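Local coordinates for USP37 protein (Homo sapiens, PDB 3U12) that probably hydrolyses bonds to the C-terminal glycine of ubiquitin as a thiol-dependent deubiquitinase, this chain being its pleckstrin homology (PH) domain, at residues 43-48 with 112-117; 55-58 with 63-66; 87-92 with 97-102. All coordinates share one frame; numbering follows the deposited sequence. Where two conformers were deposited one is given.

All three contacts belong to one PH domain, and contacts 2 and 3 are beta hairpins nested, in series, within the chain loop that contact 1 closes. Contacts 1 and 2 have centres about 15 Å apart and meet through neighbouring strands, E44 O lying 2.9 Å from V55 N, a probable hydrogen bond. Contact 3, about 13 Å from contact 1 between centres, packs against it where F43 CE2 comes 3.5 Å from I100 CG2. The two hairpins, centres about 14 Å apart, touch inside the domain at V56 CG2 and L98 CD2, 4.0 Å apart. An acetate ion, probably from the crystallisation liquor, lies about 3 Å from the D101 side chain of contact 3.

Contact 1 of 3, residues 43-48 with 112-117; sequences FEIVEK and RLFLDA
I45 sets its whole branched end obliquely against the CD2-CE2-CZ side of the F114 ring, and this pair makes up nearly all of the contact. The ring atom CE2 of F114 is the common target: I45 CG1 comes to 3.7 Å from F114 CE2, while CG2 and CD1 of I45 also come close to it, CD1 leaning on toward CD2. I45 CG2 leans the other way, on F114 CZ, at 3.9 Å. The aliphatic group thus straddles one corner of the ring. With CG anti to the backbone N (chi1 178°), F114 reaches out from the helix toward the strand and spans much of the 9.6 Å between the I45 and F114 CA atoms. L115, one residue on, adds a looser touch, its CD2 lying 4.4 Å from I45 CD1. The contact is entirely apolar and small, a matter of three side chains between strand and helix.

Around it, L20 packs on both I45 and F114, and L69 on both I45 and L115. V52 and L54 of strand 51-58 also support I45, while I73 and V76 of strand 73-80 carry L115. Here the C-terminal helix 105-119, characteristic of the PH fold, packs against strand 39-48 of the curved sheet.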
loop_
_atom_site.group_PDB
_atom_site.type_symbol
_atom_site.label_atom_id
_atom_site.label_comp_id
_atom_site.label_asym_id
_atom_site.label_seq_id
_atom_site.Cartn_x
_atom_site.Cartn_y
_atom_site.Cartn_z
ATOM N N PHE A 43 5.248 -2.004 -2.148
ATOM C CA PHE A 43 4.106 -2.597 -1.463
ATOM C C PHE A 43 3.946 -3.972 -2.125
ATOM O O PHE A 43 3.875 -4.044 -3.349
ATOM C CB PHE A 43 2.814 -1.806 -1.698
ATOM C CG PHE A 43 2.647 -0.523 -0.915
ATOM C CD1 PHE A 43 3.576 -0.145 0.050
ATOM C CD2 PHE A 43 1.543 0.297 -1.126
ATOM C CE1 PHE A 43 3.429 1.065 0.749
ATOM C CE2 PHE A 43 1.386 1.482 -0.402
ATOM C CZ PHE A 43 2.343 1.876 0.495
ATOM N N GLU A 44 3.883 -5.042 -1.340
ATOM C CA GLU A 44 3.722 -6.395 -1.897
ATOM C C GLU A 44 2.589 -7.074 -1.151
ATOM O O GLU A 44 2.554 -7.017 0.079
ATOM C CB GLU A 44 5.012 -7.202 -1.666
ATOM C CG GLU A 44 5.009 -8.610 -2.243
ATOM C CD GLU A 44 6.302 -9.384 -2.057
ATOM O OE1 GLU A 44 6.904 -9.294 -0.967
ATOM O OE2 GLU A 44 6.684 -10.129 -2.985
ATOM N N ILE A 45 1.717 -7.779 -1.877
ATOM C CA ILE A 45 0.654 -8.509 -1.202
ATOM C C ILE A 45 1.193 -9.881 -0.754
ATOM O O ILE A 45 1.820 -10.583 -1.556
ATOM C CB ILE A 45 -0.586 -8.677 -2.125
ATOM C CG1 ILE A 45 -1.267 -7.305 -2.477
ATOM C CG2 ILE A 45 -1.603 -9.667 -1.525
ATOM C CD1 ILE A 45 -1.709 -6.402 -1.255
ATOM N N VAL A 46 0.885 -10.280 0.497
ATOM C CA VAL A 46 1.214 -11.623 1.006
ATOM C C VAL A 46 -0.061 -12.243 1.622
ATOM O O VAL A 46 -1.000 -11.518 1.878
ATOM C CB VAL A 46 2.405 -11.662 2.012
ATOM C CG1 VAL A 46 3.701 -11.180 1.361
ATOM C CG2 VAL A 46 2.088 -10.882 3.290
ATOM N N GLU A 47 -0.065 -13.546 1.917
ATOM C CA GLU A 47 -1.245 -14.165 2.526
ATOM C C GLU A 47 -0.951 -15.433 3.279
ATOM O O GLU A 47 0.101 -16.056 3.106
ATOM C CB GLU A 47 -2.341 -14.453 1.463
ATOM C CG GLU A 47 -2.052 -15.625 0.542
ATOM C CD GLU A 47 -2.957 -15.759 -0.672
ATOM O OE1 GLU A 47 -4.035 -15.120 -0.706
ATOM O OE2 GLU A 47 -2.573 -16.502 -1.602
ATOM N N LYS A 48 -1.928 -15.836 4.096
ATOM C CA LYS A 48 -1.954 -17.112 4.831
ATOM C C LYS A 48 -3.405 -17.401 5.183
ATOM O O LYS A 48 -4.078 -16.522 5.723
ATOM C CB LYS A 48 -1.091 -17.090 6.098
ATOM C CG LYS A 48 -0.702 -18.497 6.597
ATOM C CD LYS A 48 0.173 -19.281 5.593
ATOM C CE LYS A 48 0.282 -20.749 5.919
ATOM N NZ LYS A 48 0.605 -21.549 4.704
ATOM N N ARG A 112 -5.467 -1.016 -6.618
ATOM C CA ARG A 112 -6.709 -0.442 -6.074
ATOM C C ARG A 112 -7.885 -1.428 -6.225
ATOM O O ARG A 112 -8.634 -1.624 -5.266
ATOM C CB ARG A 112 -7.058 0.890 -6.759
ATOM C CG ARG A 112 -8.158 1.682 -6.036
ATOM C CD ARG A 112 -9.508 1.614 -6.730
ATOM N NE ARG A 112 -9.646 2.646 -7.755
ATOM C CZ ARG A 112 -9.426 2.454 -9.051
ATOM N NH1 ARG A 112 -9.576 3.452 -9.911
ATOM N NH2 ARG A 112 -9.060 1.258 -9.500
ATOM N N LEU A 113 -8.025 -2.047 -7.414
ATOM C CA LEU A 113 -9.071 -3.033 -7.688
ATOM C C LEU A 113 -8.946 -4.211 -6.706
ATOM O O LEU A 113 -9.928 -4.574 -6.070
ATOM C CB LEU A 113 -8.962 -3.516 -9.147
ATOM C CG LEU A 113 -10.011 -4.482 -9.653
ATOM C CD1 LEU A 113 -11.375 -3.882 -9.554
ATOM C CD2 LEU A 113 -9.759 -4.812 -11.104
ATOM N N PHE A 114 -7.712 -4.706 -6.494
ATOM C CA PHE A 114 -7.470 -5.786 -5.558
ATOM C C PHE A 114 -7.813 -5.354 -4.128
ATOM O O PHE A 114 -8.458 -6.115 -3.387
ATOM C CB PHE A 114 -6.020 -6.305 -5.650
ATOM C CG PHE A 114 -5.742 -7.403 -4.648
ATOM C CD1 PHE A 114 -6.166 -8.705 -4.884
ATOM C CD2 PHE A 114 -5.095 -7.125 -3.446
ATOM C CE1 PHE A 114 -5.922 -9.719 -3.947
ATOM C CE2 PHE A 114 -4.858 -8.136 -2.514
ATOM C CZ PHE A 114 -5.302 -9.418 -2.761
ATOM N N LEU A 115 -7.399 -4.137 -3.746
ATOM C CA LEU A 115 -7.646 -3.644 -2.390
ATOM C C LEU A 115 -9.135 -3.437 -2.141
ATOM O O LEU A 115 -9.614 -3.716 -1.043
ATOM C CB LEU A 115 -6.849 -2.353 -2.111
ATOM C CG LEU A 115 -5.332 -2.530 -2.022
ATOM C CD1 LEU A 115 -4.640 -1.154 -2.020
ATOM C CD2 LEU A 115 -4.932 -3.392 -0.785
ATOM N N ASP A 116 -9.867 -2.981 -3.173
ATOM C CA ASP A 116 -11.320 -2.824 -3.102
ATOM C C ASP A 116 -11.996 -4.200 -2.887
ATOM O O ASP A 116 -12.876 -4.313 -2.025
ATOM C CB ASP A 116 -11.856 -2.132 -4.370
ATOM C CG ASP A 116 -13.309 -1.689 -4.278
ATOM O OD1 ASP A 116 -13.824 -1.544 -3.133
ATOM O OD2 ASP A 116 -13.920 -1.439 -5.342
ATOM N N ALA A 117 -11.573 -5.236 -3.658
ATOM C CA ALA A 117 -12.098 -6.600 -3.522
ATOM C C ALA A 117 -11.831 -7.178 -2.078
ATOM O O ALA A 117 -12.727 -7.769 -1.485
ATOM C CB ALA A 117 -11.495 -7.497 -4.585
#

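Contact 2 of 3, residues 55-58 with 63-66; sequences VVHY and IPRI
P64 turns its ring toward three consecutive residues of 55-58. Its CB lies 3.5 Å from V55 CG1, tighter than usual for two carbons, and also rests against V56 O. The next ring atom, P64 CG, is 3.4 Å from H57 CD2, and the proline covers part of one imidazole face. V55 CG1 lies over that same face, offset toward the rim, so valine and proline together pack against one side of the histidine. H57 is placed for this by chi1 of -69°, which keeps CG beside its own backbone N.

R65 supplies the backbone pairing, as the partner of V56 in an antiparallel hydrogen-bonded pair. V56 N donates to R65 O at 2.9 Å, a nearly straight bond (174° at the hydrogen) that arrives almost along the C=O axis. The return bond is weak, with R65 N 3.5 Å from V56 O, and a water helps to bridge this wider gap: it donates to V56 O at 2.7 Å and accepts from R65 N at 3.1 Å. The arginine side chain leads away from the hairpin, and its NH1 is hydrogen-bonded to Q32 OE1.

I66 forms the non-hydrogen-bonded pair with V55, their side chains on the sheet face opposite to V56 and R65. I66 CD1 lies 4.1 Å from V55 CG2, but I66 was modelled in two conformers, so this light touch is doubtful.

Strands 51-58 and 65-68 make a surface hairpin of the PH domain's sheet. Strand 39-48 flanks 51-58 on its other edge, pairing with V55 and H57 through E44 and S42, while V56 faces the interior against F43 and I28 of strand 25-30.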
loop_
_atom_site.group_PDB
_atom_site.type_symbol
_atom_site.label_atom_id
_atom_site.label_comp_id
_atom_site.label_asym_id
_atom_site.label_seq_id
_atom_site.Cartn_x
_atom_site.Cartn_y
_atom_site.Cartn_z
ATOM N N VAL A 55 3.179 -6.029 2.720
ATOM C CA VAL A 55 4.552 -5.870 3.178
ATOM C C VAL A 55 5.132 -4.620 2.537
ATOM O O VAL A 55 5.048 -4.444 1.316
ATOM C CB VAL A 55 5.452 -7.091 2.887
ATOM C CG1 VAL A 55 6.838 -6.903 3.514
ATOM C CG2 VAL A 55 4.821 -8.362 3.418
ATOM N N VAL A 56 5.772 -3.786 3.362
ATOM C CA VAL A 56 6.465 -2.582 2.914
ATOM C C VAL A 56 7.967 -2.880 2.959
ATOM O O VAL A 56 8.531 -3.065 4.036
ATOM C CB VAL A 56 6.093 -1.347 3.779
ATOM C CG1 VAL A 56 6.913 -0.115 3.367
ATOM C CG2 VAL A 56 4.590 -1.057 3.710
ATOM N N HIS A 57 8.602 -2.946 1.792
ATOM C CA HIS A 57 10.056 -3.168 1.691
ATOM C C HIS A 57 10.666 -1.847 1.239
ATOM O O HIS A 57 10.128 -1.188 0.334
ATOM C CB HIS A 57 10.389 -4.184 0.584
ATOM C CG HIS A 57 9.994 -5.603 0.836
ATOM N ND1 HIS A 57 8.812 -6.113 0.336
ATOM C CD2 HIS A 57 10.733 -6.624 1.332
ATOM C CE1 HIS A 57 8.837 -7.407 0.599
ATOM N NE2 HIS A 57 9.976 -7.760 1.217
ATOM N N TYR A 58 11.790 -1.475 1.826
ATOM C CA TYR A 58 12.506 -0.276 1.417
ATOM C C TYR A 58 13.768 -0.683 0.702
ATOM O O TYR A 58 14.368 -1.703 1.048
ATOM C CB TYR A 58 12.842 0.619 2.613
ATOM C CG TYR A 58 11.620 1.217 3.274
ATOM C CD1 TYR A 58 10.763 2.062 2.570
ATOM C CD2 TYR A 58 11.354 0.994 4.625
ATOM C CE1 TYR A 58 9.637 2.612 3.174
ATOM C CE2 TYR A 58 10.235 1.549 5.241
ATOM C CZ TYR A 58 9.399 2.385 4.519
ATOM O OH TYR A 58 8.287 2.916 5.118
ATOM N N ILE A 63 14.345 -4.524 8.366
ATOM C CA ILE A 63 13.295 -5.554 8.441
ATOM C C ILE A 63 11.971 -4.980 7.888
ATOM O O ILE A 63 11.470 -3.995 8.439
ATOM C CB ILE A 63 13.135 -6.114 9.882
ATOM C CG1 ILE A 63 14.437 -6.823 10.340
ATOM C CG2 ILE A 63 11.930 -7.102 9.952
ATOM C CD1 ILE A 63 14.694 -6.788 11.839
ATOM N N PRO A 64 11.372 -5.587 6.839
ATOM C CA PRO A 64 10.092 -5.064 6.323
ATOM C C PRO A 64 8.975 -5.109 7.357
ATOM O O PRO A 64 8.911 -6.028 8.152
ATOM C CB PRO A 64 9.759 -6.024 5.154
ATOM C CG PRO A 64 11.062 -6.599 4.747
ATOM C CD PRO A 64 11.842 -6.736 6.044
ATOM N N ARG A 65 8.084 -4.135 7.315
ATOM C CA ARG A 65 6.924 -4.068 8.202
ATOM C C ARG A 65 5.712 -4.566 7.460
ATOM O O ARG A 65 5.597 -4.380 6.226
ATOM C CB ARG A 65 6.687 -2.646 8.740
ATOM C CG ARG A 65 7.859 -2.138 9.570
ATOM C CD ARG A 65 7.437 -1.372 10.806
ATOM N NE ARG A 65 8.476 -1.424 11.836
ATOM C CZ ARG A 65 8.391 -2.111 12.977
ATOM N NH1 ARG A 65 7.292 -2.800 13.267
ATOM N NH2 ARG A 65 9.392 -2.092 13.846
ATOM N N ILE A 66 4.792 -5.188 8.192
ATOM C CA ILE A 66 3.582 -5.749 7.615
ATOM C C ILE A 66 2.318 -5.129 8.228
ATOM O O ILE A 66 2.243 -4.909 9.435
ATOM C CB ILE A 66 3.611 -7.295 7.694
ATOM C CG1 ILE A 66 2.337 -7.916 7.114
ATOM C CG2 ILE A 66 3.889 -7.826 9.107
ATOM C CD1 ILE A 66 2.522 -9.250 6.669
HETATM O O HOH W 1 8.869 -1.409 6.188
#

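Contact 3 of 3, residues 87-92 with 97-102; sequences RLMLTL and FLSIDK
L90 and L98 face each other as an antiparallel hydrogen-bonded pair: L90 N to L98 O and L98 N to L90 O both measure 2.9 Å. L88 and I100 form another, with L88 N to I100 O at 2.9 Å and a slightly longer return bond. The bridges of this hairpin run from L88-I100 to T91-F97. CA-H...O contacts fill in between the bonded pairs, such as S99 CA to L88 O.

The charged contact comes at the end of the ladder. R87 NE donates to D101 OD1 at 3.1 Å, almost straight at 169°, within a salt bridge whose second bond, from NH2 to OD2, is weak. The aspartate oxygen lies in the guanidinium plane, but R87 meets it from above the carboxylate plane; with the two planes 89° apart, the groups cannot form a flat, side-by-side pair. A bend at chi3 of R87 (-77°) turns the guanidinium to this position. S81 OG is also hydrogen-bonded to D101 OD1, giving that oxygen two partners.

Packing differs on the two faces. Selenomethionine M89 lays its CB and CG obliquely along the CE1-CZ end of the F97 ring, with CG 3.7 Å from CZ. A polar atom, T91 OG1, lies in plane at the edge of the same ring, 3.3 Å from F97 CD1, and is hydrogen-bonded to N75 OD1. On the buried face, L88 CB packs on I100 CG2 at 3.8 Å and L92 CD1 on L98 CD1 at 4.0 Å.

Strand 73-80 pairs with the outer edge of 85-92, and strand 25-30 with that of 97-104. Across the hydrophobic interior of the PH domain, L90 and L98 reach L54, and L98 also V56, of strand 51-58, while I100 lies on I26 of strand 25-30.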
loop_
_atom_site.group_PDB
_atom_site.type_symbol
_atom_site.label_atom_id
_atom_site.label_comp_id
_atom_site.label_asym_id
_atom_site.label_seq_id
_atom_site.Cartn_x
_atom_site.Cartn_y
_atom_site.Cartn_z
ATOM N N ARG A 87 -0.697 8.197 -7.547
ATOM C CA ARG A 87 -0.389 8.090 -6.134
ATOM C C ARG A 87 -1.510 7.283 -5.539
ATOM O O ARG A 87 -2.681 7.590 -5.772
ATOM C CB ARG A 87 -0.292 9.465 -5.459
ATOM C CG ARG A 87 0.259 9.360 -4.031
ATOM C CD ARG A 87 0.306 10.703 -3.325
ATOM N NE ARG A 87 1.431 11.523 -3.772
ATOM C CZ ARG A 87 1.847 12.627 -3.160
ATOM N NH1 ARG A 87 1.247 13.049 -2.052
ATOM N NH2 ARG A 87 2.881 13.306 -3.636
ATOM N N LEU A 88 -1.163 6.234 -4.812
ATOM C CA LEU A 88 -2.144 5.370 -4.179
ATOM C C LEU A 88 -2.109 5.629 -2.686
ATOM O O LEU A 88 -1.047 5.547 -2.069
ATOM C CB LEU A 88 -1.839 3.889 -4.509
ATOM C CG LEU A 88 -2.854 2.861 -4.006
ATOM C CD1 LEU A 88 -3.013 1.725 -5.012
ATOM C CD2 LEU A 88 -2.429 2.300 -2.629
HETATM N N MSE A 89 -3.271 5.901 -2.105
HETATM C CA MSE A 89 -3.374 6.188 -0.674
HETATM C C MSE A 89 -4.339 5.222 -0.017
HETATM O O MSE A 89 -5.513 5.148 -0.372
HETATM C CB MSE A 89 -3.779 7.657 -0.457
HETATM C CG MSE A 89 -2.678 8.608 -0.868
HETATM SE SE MSE A 89 -3.333 10.345 -1.330
HETATM C CE MSE A 89 -1.903 11.405 -0.579
ATOM N N LEU A 90 -3.796 4.420 0.862
ATOM C CA LEU A 90 -4.503 3.378 1.588
ATOM C C LEU A 90 -4.645 3.762 3.052
ATOM O O LEU A 90 -3.638 3.891 3.748
ATOM C CB LEU A 90 -3.688 2.078 1.470
ATOM C CG LEU A 90 -4.155 0.848 2.261
ATOM C CD1 LEU A 90 -5.537 0.380 1.823
ATOM C CD2 LEU A 90 -3.144 -0.285 2.131
ATOM N N THR A 91 -5.894 3.892 3.521
ATOM C CA THR A 91 -6.187 4.122 4.929
ATOM C C THR A 91 -6.717 2.809 5.500
ATOM O O THR A 91 -7.620 2.192 4.924
ATOM C CB THR A 91 -7.153 5.287 5.141
ATOM O OG1 THR A 91 -6.727 6.407 4.365
ATOM C CG2 THR A 91 -7.289 5.683 6.614
ATOM N N LEU A 92 -6.170 2.398 6.638
ATOM C CA LEU A 92 -6.607 1.194 7.342
ATOM C C LEU A 92 -7.598 1.546 8.442
ATOM O O LEU A 92 -7.693 2.712 8.790
ATOM C CB LEU A 92 -5.384 0.430 7.902
ATOM C CG LEU A 92 -4.350 -0.013 6.833
ATOM C CD1 LEU A 92 -3.155 -0.736 7.479
ATOM C CD2 LEU A 92 -5.012 -0.842 5.731
ATOM N N PHE A 97 -2.063 5.212 7.641
ATOM C CA PHE A 97 -2.160 5.814 6.319
ATOM C C PHE A 97 -0.880 5.484 5.569
ATOM O O PHE A 97 0.205 5.851 6.020
ATOM C CB PHE A 97 -2.316 7.324 6.444
ATOM C CG PHE A 97 -2.553 8.047 5.137
ATOM C CD1 PHE A 97 -3.722 7.849 4.414
ATOM C CD2 PHE A 97 -1.620 8.957 4.650
ATOM C CE1 PHE A 97 -3.942 8.524 3.212
ATOM C CE2 PHE A 97 -1.853 9.655 3.461
ATOM C CZ PHE A 97 -3.018 9.443 2.757
ATOM N N LEU A 98 -1.010 4.770 4.453
ATOM C CA LEU A 98 0.105 4.348 3.612
ATOM C C LEU A 98 -0.010 4.986 2.257
ATOM O O LEU A 98 -1.038 4.834 1.586
ATOM C CB LEU A 98 0.132 2.817 3.447
ATOM C CG LEU A 98 0.499 1.984 4.696
ATOM C CD1 LEU A 98 -0.691 1.812 5.628
ATOM C CD2 LEU A 98 0.957 0.613 4.299
ATOM N N SER A 99 1.050 5.668 1.836
ATOM C CA SER A 99 1.092 6.312 0.531
ATOM C C SER A 99 2.246 5.805 -0.314
ATOM O O SER A 99 3.333 5.536 0.199
ATOM C CB SER A 99 1.169 7.824 0.684
ATOM O OG SER A 99 -0.057 8.292 1.209
ATOM N N ILE A 100 1.992 5.656 -1.611
ATOM C CA ILE A 100 3.004 5.225 -2.575
ATOM C C ILE A 100 2.808 6.099 -3.804
ATOM O O ILE A 100 1.685 6.246 -4.300
ATOM C CB ILE A 100 3.030 3.695 -2.851
ATOM C CG1 ILE A 100 4.254 3.318 -3.757
ATOM C CG2 ILE A 100 1.701 3.198 -3.432
ATOM C CD1 ILE A 100 4.629 1.808 -3.818
ATOM N N ASP A 101 3.887 6.757 -4.219
ATOM C CA ASP A 101 3.830 7.742 -5.291
ATOM C C ASP A 101 4.515 7.274 -6.572
ATOM O O ASP A 101 5.229 6.271 -6.555
ATOM C CB ASP A 101 4.460 9.051 -4.777
ATOM C CG ASP A 101 4.047 10.284 -5.565
ATOM O OD1 ASP A 101 2.942 10.274 -6.148
ATOM O OD2 ASP A 101 4.836 11.242 -5.615
ATOM N N LYS A 102 4.253 7.984 -7.696
ATOM C CA LYS A 102 4.862 7.751 -9.007
ATOM C C LYS A 102 4.730 6.286 -9.496
ATOM O O LYS A 102 5.641 5.750 -10.128
ATOM C CB LYS A 102 6.350 8.194 -8.978
ATOM C CG LYS A 102 6.545 9.684 -8.707
ATOM C CD LYS A 102 8.029 10.041 -8.596
ATOM C CE LYS A 102 8.267 11.495 -8.253
ATOM N NZ LYS A 102 7.875 12.412 -9.357
#